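Putative prolyl-tRNA synthetase (Leishmania major, PDB 5XIL) probably catalyses the ATP-dependent attachment of L-proline to tRNA(Pro), a charging step of protein synthesis, through the class II aminoacyl-tRNA synthetase core in this fragment. Local coordinates at residues A183-E187 with Q188-V192. Residues are numbered along the deposited sequence; the frame is centred on the assembly and turned at random.
Sequences ASVYE and QLLAV
The side chains of Y186 and V192 leave the backbone in the same direction and lie alongside each other, with the aromatic CD1 of Y186 3.7 Å from CG1 of V192. With chi1 at 170°, V192 holds CG1 anti to its backbone N and against that ring atom. L190 CD1 also approaches the ring obliquely, 4.1 Å from Y186 CD1, and it lies 4.3 Å from V185 CG1. These branched apolar groups suit a helix end buried against V268 of helix 267-276 and F52 of helix 40-60, while tyrosine adds a polar end to its greasy ring, its OH hydrogen-bonding to the G227 carbonyl.

The backbone beneath widens as helix 168-189 of the class II synthetase core runs out. V185 O accepts two bonds, from L189 N at 3.1 Å, above the carbonyl plane, and from L190 N at 3.2 Å, within it; the second is a pi-type i to i+5 bond. A191 then turns into the left-handed region (phi 60°). This reversal resembles a Schellman ending but is one residue wider: V192 N reaches back to Y186 O, 2.8 Å away and nearly straight at 169°, which sets the valine beside the tyrosine before the chain enters strand 195-198.

On another flank, extended polar chains suit the partly exposed surface. A water donates to E187 OE1 at 2.6 Å and accepts from Q188 NE2 at 2.8 Å, with a weak third bond to S184 OG, whose stronger partner is the E180 carbonyl. The Q188 amide nitrogen thus reaches the carboxylate through water, while E187 OE2 forms a salt bridge with R196.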
loop_
_atom_site.group_PDB
_atom_site.type_symbol
_atom_site.label_atom_id
_atom_site.label_comp_id
_atom_site.label_asym_id
_atom_site.label_seq_id
_atom_site.Cartn_x
_atom_site.Cartn_y
_atom_site.Cartn_z
ATOM N N ALA A 183 15.393 8.422 -7.567
ATOM C CA ALA A 183 16.680 8.735 -6.990
ATOM C C ALA A 183 16.528 8.827 -5.467
ATOM O O ALA A 183 17.422 8.360 -4.731
ATOM C CB ALA A 183 17.269 10.034 -7.531
ATOM N N SER A 184 15.486 9.499 -5.030
ATOM C CA SER A 184 15.234 9.687 -3.602
ATOM C C SER A 184 14.945 8.387 -2.883
ATOM O O SER A 184 15.382 8.188 -1.764
ATOM C CB SER A 184 14.115 10.647 -3.331
ATOM O OG SER A 184 14.406 11.858 -3.961
ATOM N N VAL A 185 14.198 7.504 -3.495
ATOM C CA VAL A 185 14.096 6.112 -2.997
ATOM C C VAL A 185 15.434 5.495 -2.650
ATOM O O VAL A 185 15.665 5.083 -1.496
ATOM C CB VAL A 185 13.264 5.174 -3.906
ATOM C CG1 VAL A 185 13.313 3.732 -3.415
ATOM C CG2 VAL A 185 11.830 5.656 -3.944
ATOM N N TYR A 186 16.335 5.442 -3.622
ATOM C CA TYR A 186 17.614 4.827 -3.421
ATOM C C TYR A 186 18.438 5.581 -2.374
ATOM O O TYR A 186 18.921 4.975 -1.421
ATOM C CB TYR A 186 18.410 4.815 -4.733
ATOM C CG TYR A 186 18.005 3.633 -5.593
ATOM C CD1 TYR A 186 18.447 2.358 -5.256
ATOM C CD2 TYR A 186 17.179 3.745 -6.692
ATOM C CE1 TYR A 186 18.117 1.247 -5.979
ATOM C CE2 TYR A 186 16.814 2.636 -7.459
ATOM C CZ TYR A 186 17.346 1.386 -7.145
ATOM O OH TYR A 186 17.006 0.195 -7.774
ATOM N N GLU A 187 18.484 6.885 -2.514
ATOM C CA GLU A 187 19.364 7.691 -1.656
ATOM C C GLU A 187 18.850 7.848 -0.194
ATOM O O GLU A 187 19.617 7.615 0.786
ATOM C CB GLU A 187 19.629 9.069 -2.277
ATOM C CG GLU A 187 20.456 9.081 -3.536
ATOM C CD GLU A 187 20.455 10.419 -4.276
ATOM O OE1 GLU A 187 19.558 11.206 -4.082
ATOM O OE2 GLU A 187 21.319 10.656 -5.152
ATOM N N GLN A 188 17.587 8.238 -0.089
ATOM C CA GLN A 188 16.998 8.650 1.183
ATOM C C GLN A 188 16.471 7.472 1.933
ATOM O O GLN A 188 16.577 7.459 3.160
ATOM C CB GLN A 188 15.918 9.686 0.982
ATOM C CG GLN A 188 16.496 10.919 0.376
ATOM C CD GLN A 188 15.462 11.966 0.148
ATOM O OE1 GLN A 188 14.387 12.000 0.794
ATOM N NE2 GLN A 188 15.749 12.827 -0.790
ATOM N N LEU A 189 15.927 6.451 1.252
ATOM C CA LEU A 189 15.492 5.250 1.969
ATOM C C LEU A 189 16.547 4.218 2.077
ATOM O O LEU A 189 16.713 3.601 3.122
ATOM C CB LEU A 189 14.236 4.614 1.400
ATOM C CG LEU A 189 12.905 5.196 1.723
ATOM C CD1 LEU A 189 11.899 4.206 1.092
ATOM C CD2 LEU A 189 12.624 5.224 3.209
ATOM N N LEU A 190 17.274 3.936 0.977
ATOM C CA LEU A 190 18.075 2.757 0.962
ATOM C C LEU A 190 19.587 3.016 1.130
ATOM O O LEU A 190 20.350 2.092 1.085
ATOM C CB LEU A 190 17.814 2.002 -0.365
ATOM C CG LEU A 190 16.371 1.699 -0.714
ATOM C CD1 LEU A 190 16.304 0.932 -2.046
ATOM C CD2 LEU A 190 15.629 0.996 0.396
ATOM N N ALA A 191 19.957 4.295 1.209
ATOM C CA ALA A 191 21.327 4.778 1.384
ATOM C C ALA A 191 22.234 4.307 0.227
ATOM O O ALA A 191 23.428 4.020 0.387
ATOM C CB ALA A 191 21.880 4.392 2.765
ATOM N N VAL A 192 21.605 4.174 -0.959
ATOM C CA VAL A 192 22.320 3.716 -2.162
ATOM C C VAL A 192 22.537 4.917 -3.072
ATOM O O VAL A 192 21.593 5.570 -3.420
ATOM C CB VAL A 192 21.450 2.663 -2.927
ATOM C CG1 VAL A 192 22.067 2.375 -4.303
ATOM C CG2 VAL A 192 21.303 1.386 -2.101
HETATM O O HOH W 1 17.568 12.339 -2.898
#